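Long-range contacts in naphthalene dioxygenase small subunit (Rhodococcus sp., PDB 2B1X), which probably serves as the structural beta subunit of a Rieske non-heme iron oxygenase, the naphthalene 1,2-dioxygenase that adds dioxygen to the aromatic ring: residues Thr39-Val45 and Leu150-Val156; Thr116-Leu121 and Val133-Arg138. One frame throughout, in Å; residues are numbered along the deposited sequence.

Contact 1 of 2, residues Thr39-Val45 and Leu150-Val156; sequences TEDLSYV and LMAKRVV
Tyr-44 and Arg-154 are bridged partners on two parallel strands, and their side chains run alongside each other in the same direction. The Arg-154 chain starts with CG anti to the backbone N (chi1 171°), which sends it along the tyrosine ring. CB lies 4.1 Å from Tyr-44 CD1. CD then meets Tyr-44 CE1 at 3.7 Å. Beyond CD the chain bends at chi3, and the guanidinium plane ends 73° from that of the ring. Met-151 SD sits over the centre of one guanidinium face, 3.5 Å above its plane. The head group forms salt bridges to Asp-140 and, from helix 10-27, to Glu-22. The Tyr-44 hydroxyl is hydrogen-bonded to the carbonyl of the C-terminal Met-172, and Val-156 CG2 touches it. Met-151 CE lies at the ring edge and also packs against Leu-42 CD1 at 4.1 Å.

The backbones are joined by a ladder. Ser-43 N donates to Ala-152 O, and Arg-154 N donates to Ser-43 O at 2.9 Å. Val-45 N to Arg-154 O and Val-156 N to Val-45 O continue it. Thr-39 to Leu-42 form a type I beta turn, where the chain turns a corner. There Thr-39 N bonds to Met-151 O at 3.0 Å, from above the carbonyl plane. Ala-152 and Lys-153 form a classic beta bulge opposite Val-141. This parallel pair belongs to the curved mixed sheet of the NTF2-like fold, as in other ring-hydroxylating dioxygenase beta subunits.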
loop_
_atom_site.group_PDB
_atom_site.type_symbol
_atom_site.label_atom_id
_atom_site.label_comp_id
_atom_site.label_asym_id
_atom_site.label_seq_id
_atom_site.Cartn_x
_atom_site.Cartn_y
_atom_site.Cartn_z
ATOM N N THR B 39 21.394 5.148 -31.487
ATOM C CA THR B 39 21.974 5.901 -32.543
ATOM C C THR B 39 23.042 6.847 -31.979
ATOM O O THR B 39 23.070 7.163 -30.777
ATOM C CB THR B 39 20.789 6.617 -33.215
ATOM O OG1 THR B 39 20.921 6.540 -34.638
ATOM C CG2 THR B 39 20.723 8.084 -32.836
ATOM N N GLU B 40 23.932 7.272 -32.864
ATOM C CA GLU B 40 25.035 8.166 -32.529
ATOM C C GLU B 40 24.551 9.569 -32.046
ATOM O O GLU B 40 25.197 10.207 -31.217
ATOM C CB GLU B 40 25.961 8.263 -33.752
ATOM C CG GLU B 40 26.178 6.934 -34.545
ATOM C CD GLU B 40 24.955 6.358 -35.353
ATOM O OE1 GLU B 40 24.042 7.092 -35.797
ATOM O OE2 GLU B 40 24.900 5.120 -35.580
ATOM N N ASP B 41 23.409 10.028 -32.567
ATOM C CA ASP B 41 22.791 11.282 -32.135
ATOM C C ASP B 41 21.616 11.050 -31.150
ATOM O O ASP B 41 20.702 11.881 -31.056
ATOM C CB ASP B 41 22.351 12.134 -33.344
ATOM C CG ASP B 41 21.308 11.431 -34.236
ATOM O OD1 ASP B 41 21.340 10.194 -34.386
ATOM O OD2 ASP B 41 20.393 12.050 -34.834
ATOM N N LEU B 42 21.662 9.936 -30.410
ATOM C CA LEU B 42 20.616 9.617 -29.411
ATOM C C LEU B 42 20.267 10.813 -28.542
ATOM O O LEU B 42 21.159 11.533 -28.060
ATOM C CB LEU B 42 21.016 8.430 -28.512
ATOM C CG LEU B 42 20.096 8.136 -27.301
ATOM C CD1 LEU B 42 18.828 7.398 -27.737
ATOM C CD2 LEU B 42 20.804 7.334 -26.204
ATOM N N SER B 43 18.965 11.015 -28.361
ATOM C CA SER B 43 18.419 11.845 -27.288
ATOM C C SER B 43 17.417 11.033 -26.465
ATOM O O SER B 43 16.406 10.535 -26.995
ATOM C CB SER B 43 17.741 13.098 -27.859
ATOM O OG SER B 43 17.067 13.779 -26.820
ATOM N N TYR B 44 17.717 10.860 -25.176
ATOM C CA TYR B 44 16.891 10.076 -24.285
ATOM C C TYR B 44 16.488 10.977 -23.138
ATOM O O TYR B 44 17.341 11.347 -22.332
ATOM C CB TYR B 44 17.650 8.834 -23.765
ATOM C CG TYR B 44 16.800 7.865 -22.959
ATOM C CD1 TYR B 44 16.355 6.663 -23.516
ATOM C CD2 TYR B 44 16.446 8.142 -21.646
ATOM C CE1 TYR B 44 15.586 5.776 -22.789
ATOM C CE2 TYR B 44 15.655 7.270 -20.909
ATOM C CZ TYR B 44 15.226 6.087 -21.490
ATOM O OH TYR B 44 14.444 5.224 -20.752
ATOM N N VAL B 45 15.207 11.361 -23.074
ATOM C CA VAL B 45 14.772 12.254 -21.971
ATOM C C VAL B 45 13.513 11.860 -21.199
ATOM O O VAL B 45 12.553 11.340 -21.768
ATOM C CB VAL B 45 14.792 13.804 -22.328
ATOM C CG1 VAL B 45 15.563 14.106 -23.641
ATOM C CG2 VAL B 45 13.423 14.449 -22.285
ATOM N N LEU B 150 17.370 1.413 -35.387
ATOM C CA LEU B 150 18.084 2.011 -34.274
ATOM C C LEU B 150 17.229 3.118 -33.705
ATOM O O LEU B 150 16.477 3.780 -34.435
ATOM C CB LEU B 150 19.403 2.619 -34.736
ATOM C CG LEU B 150 20.744 1.896 -34.583
ATOM C CD1 LEU B 150 20.636 0.380 -34.496
ATOM C CD2 LEU B 150 21.668 2.311 -35.720
ATOM N N MET B 151 17.380 3.331 -32.402
ATOM C CA MET B 151 16.650 4.378 -31.720
ATOM C C MET B 151 17.452 5.666 -31.708
ATOM O O MET B 151 18.519 5.741 -31.103
ATOM C CB MET B 151 16.322 3.963 -30.288
ATOM C CG MET B 151 15.381 4.935 -29.557
ATOM S SD MET B 151 14.749 4.191 -28.076
ATOM C CE MET B 151 16.254 4.345 -27.001
ATOM N N ALA B 152 16.882 6.684 -32.331
ATOM C CA ALA B 152 17.474 8.005 -32.386
ATOM C C ALA B 152 16.985 8.888 -31.261
ATOM O O ALA B 152 17.701 9.787 -30.834
ATOM C CB ALA B 152 17.176 8.670 -33.734
ATOM N N LYS B 153 15.762 8.634 -30.785
ATOM C CA LYS B 153 15.140 9.500 -29.780
ATOM C C LYS B 153 14.121 8.741 -28.955
ATOM O O LYS B 153 13.431 7.871 -29.466
ATOM C CB LYS B 153 14.475 10.715 -30.449
ATOM C CG LYS B 153 14.011 11.823 -29.486
ATOM C CD LYS B 153 13.283 12.939 -30.244
ATOM C CE LYS B 153 12.522 13.857 -29.304
ATOM N NZ LYS B 153 13.419 14.826 -28.604
ATOM N N ARG B 154 14.034 9.081 -27.674
ATOM C CA ARG B 154 12.943 8.623 -26.838
ATOM C C ARG B 154 12.644 9.681 -25.790
ATOM O O ARG B 154 13.571 10.201 -25.127
ATOM C CB ARG B 154 13.273 7.291 -26.167
ATOM C CG ARG B 154 12.236 6.901 -25.100
ATOM C CD ARG B 154 12.341 5.463 -24.604
ATOM N NE ARG B 154 11.893 4.525 -25.637
ATOM C CZ ARG B 154 12.287 3.264 -25.712
ATOM N NH1 ARG B 154 13.177 2.808 -24.845
ATOM N NH2 ARG B 154 11.819 2.478 -26.671
ATOM N N VAL B 155 11.356 9.987 -25.641
ATOM C CA VAL B 155 10.872 10.782 -24.521
ATOM C C VAL B 155 9.943 9.901 -23.676
ATOM O O VAL B 155 8.926 9.383 -24.186
ATOM C CB VAL B 155 10.074 12.015 -25.042
ATOM C CG1 VAL B 155 9.438 12.807 -23.882
ATOM C CG2 VAL B 155 10.920 12.919 -25.937
ATOM N N VAL B 156 10.267 9.728 -22.393
ATOM C CA VAL B 156 9.396 8.969 -21.482
ATOM C C VAL B 156 8.665 9.961 -20.619
ATOM O O VAL B 156 9.258 10.562 -19.744
ATOM C CB VAL B 156 10.165 7.968 -20.582
ATOM C CG1 VAL B 156 9.191 7.088 -19.765
ATOM C CG2 VAL B 156 11.081 7.046 -21.424
#

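Contact 2 of 2, residues Thr116-Leu121 and Val133-Arg138; sequences TSNLLL and VLSGER
The beta hairpin of strands 112-124 and 132-145 brings Ser-117 and Arg-138 together as a hydrogen-bonded antiparallel pair. Ser-117 N donates to Arg-138 O, and Arg-138 N returns a bond to Ser-117 O, both at 2.9 Å. The side chains add a second link. Ser-117 OG stands between its own backbone N and carbonyl carbon (chi1 47°). It meets the guanidinium at its edge, in plane. NH2 of Arg-138 donates to this OG at 3.2 Å, and NE adds a weak bond. Arg-138 CD rests on Leu-119 CD2 at 4.0 Å, while NH1 forms a salt bridge to the C-terminal carboxylate of Met-172. With an alanine here, that carboxylate would probably lose this mate, and Ser-117 OG its two donors.

Further along the hairpin, in the large sheet of the NTF2-like fold, Leu-119 pairs with Gly-136 and Leu-121 with Leu-134. The Leu-121 and Leu-134 side chains lie side by side on the same face as Arg-138, with Leu-121 CD2 4.0 Å from Leu-134 CD1. Leu-120 and Glu-137 point to the other face. Leu-120 CD1 meets Val-133 CG1 at 3.6 Å, and Glu-137 CD meets Thr-116 CG2 at the same distance. Glu-137 OE2 is salt-bridged to Arg-103 of strand 94-106. Beside it, Asn-118 OD1 accepts a hydrogen bond from Arg-96 of the second subunit, whose Phe-98 packs on Leu-120 and Ser-135.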
loop_
_atom_site.group_PDB
_atom_site.type_symbol
_atom_site.label_atom_id
_atom_site.label_comp_id
_atom_site.label_asym_id
_atom_site.label_seq_id
_atom_site.Cartn_x
_atom_site.Cartn_y
_atom_site.Cartn_z
ATOM N N THR B 116 5.005 5.307 -30.701
ATOM C CA THR B 116 4.432 5.669 -29.399
ATOM C C THR B 116 3.866 4.424 -28.706
ATOM O O THR B 116 3.052 3.696 -29.283
ATOM C CB THR B 116 3.315 6.723 -29.571
ATOM O OG1 THR B 116 3.783 7.793 -30.396
ATOM C CG2 THR B 116 3.034 7.406 -28.246
ATOM N N SER B 117 4.326 4.171 -27.487
ATOM C CA SER B 117 3.812 3.030 -26.721
ATOM C C SER B 117 3.512 3.385 -25.278
ATOM O O SER B 117 4.142 4.285 -24.724
ATOM C CB SER B 117 4.790 1.858 -26.800
ATOM O OG SER B 117 6.132 2.266 -26.553
ATOM N N ASN B 118 2.540 2.682 -24.676
ATOM C CA ASN B 118 2.319 2.753 -23.236
ATOM C C ASN B 118 3.267 1.816 -22.501
ATOM O O ASN B 118 3.496 0.683 -22.938
ATOM C CB ASN B 118 0.860 2.431 -22.916
ATOM C CG ASN B 118 -0.044 3.547 -23.324
ATOM O OD1 ASN B 118 0.442 4.608 -23.773
ATOM N ND2 ASN B 118 -1.342 3.327 -23.236
ATOM N N LEU B 119 3.856 2.301 -21.414
ATOM C CA LEU B 119 4.830 1.510 -20.674
ATOM C C LEU B 119 4.331 1.416 -19.268
ATOM O O LEU B 119 4.048 2.448 -18.633
ATOM C CB LEU B 119 6.237 2.140 -20.676
ATOM C CG LEU B 119 7.224 1.551 -19.645
ATOM C CD1 LEU B 119 7.670 0.110 -19.962
ATOM C CD2 LEU B 119 8.447 2.465 -19.501
ATOM N N LEU B 120 4.189 0.191 -18.780
ATOM C CA LEU B 120 4.090 -0.008 -17.347
ATOM C C LEU B 120 5.340 -0.786 -16.894
ATOM O O LEU B 120 5.590 -1.910 -17.336
ATOM C CB LEU B 120 2.779 -0.707 -16.959
ATOM C CG LEU B 120 2.370 -1.427 -15.670
ATOM C CD1 LEU B 120 3.451 -1.672 -14.622
ATOM C CD2 LEU B 120 1.128 -0.844 -15.061
ATOM N N LEU B 121 6.116 -0.162 -16.016
ATOM C CA LEU B 121 7.362 -0.774 -15.563
ATOM C C LEU B 121 7.178 -1.267 -14.132
ATOM O O LEU B 121 6.826 -0.472 -13.263
ATOM C CB LEU B 121 8.493 0.243 -15.648
ATOM C CG LEU B 121 9.854 -0.238 -15.096
ATOM C CD1 LEU B 121 10.513 -1.261 -15.958
ATOM C CD2 LEU B 121 10.768 0.921 -14.837
ATOM N N VAL B 133 5.640 0.636 -9.228
ATOM C CA VAL B 133 5.124 0.681 -10.576
ATOM C C VAL B 133 5.372 2.067 -11.158
ATOM O O VAL B 133 5.018 3.076 -10.541
ATOM C CB VAL B 133 3.607 0.411 -10.588
ATOM C CG1 VAL B 133 3.018 0.658 -11.975
ATOM C CG2 VAL B 133 3.321 -1.041 -10.174
ATOM N N LEU B 134 6.005 2.127 -12.325
ATOM C CA LEU B 134 6.060 3.362 -13.100
ATOM C C LEU B 134 5.144 3.210 -14.321
ATOM O O LEU B 134 5.118 2.148 -14.949
ATOM C CB LEU B 134 7.474 3.678 -13.563
ATOM C CG LEU B 134 8.523 3.964 -12.468
ATOM C CD1 LEU B 134 9.770 4.432 -13.171
ATOM C CD2 LEU B 134 7.999 5.036 -11.536
ATOM N N SER B 135 4.340 4.235 -14.603
ATOM C CA SER B 135 3.462 4.205 -15.784
ATOM C C SER B 135 3.768 5.418 -16.640
ATOM O O SER B 135 4.059 6.480 -16.117
ATOM C CB SER B 135 2.008 4.265 -15.376
ATOM O OG SER B 135 1.198 4.521 -16.530
ATOM N N GLY B 136 3.686 5.294 -17.949
ATOM C CA GLY B 136 3.986 6.462 -18.782
ATOM C C GLY B 136 3.829 6.211 -20.252
ATOM O O GLY B 136 3.550 5.084 -20.678
ATOM N N GLU B 137 4.058 7.253 -21.037
ATOM C CA GLU B 137 4.043 7.110 -22.463
ATOM C C GLU B 137 5.423 7.395 -23.043
ATOM O O GLU B 137 6.069 8.375 -22.683
ATOM C CB GLU B 137 2.973 8.005 -23.082
ATOM C CG GLU B 137 2.760 7.730 -24.561
ATOM C CD GLU B 137 1.590 8.517 -25.132
ATOM O OE1 GLU B 137 1.656 9.769 -25.138
ATOM O OE2 GLU B 137 0.600 7.883 -25.576
ATOM N N ARG B 138 5.879 6.507 -23.917
ATOM C CA ARG B 138 7.152 6.683 -24.614
ATOM C C ARG B 138 6.853 7.084 -26.025
ATOM O O ARG B 138 6.065 6.420 -26.708
ATOM C CB ARG B 138 7.978 5.393 -24.621
ATOM C CG ARG B 138 8.042 4.692 -23.264
ATOM C CD ARG B 138 9.007 3.502 -23.283
ATOM N NE ARG B 138 8.548 2.545 -24.286
ATOM C CZ ARG B 138 9.143 1.390 -24.570
ATOM N NH1 ARG B 138 10.227 1.005 -23.905
ATOM N NH2 ARG B 138 8.617 0.611 -25.519
#

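How the contacts relate
Contacts 1 and 2 belong to one mixed sheet, with their centres about 16 Å apart on opposite sides of the chain's centre. Across the sheet the order is 42-49, 148-158, 132-145, 112-124. Strands 148-158 and 132-145 are neighbours, so they join the two pairs. Along the chain, both segments of contact 2 fall between those of contact 1. Contact 2 is local, a hairpin, whereas contact 1 links segments 105 residues apart. The contacts meet where Arg-154 NH2 lies 3.5 Å from Arg-138 NH1. Carboxylates, including the C-terminus, gather round these arginines and probably offset their charge. Contact 2 also faces the second subunit; no other chain touches contact 1.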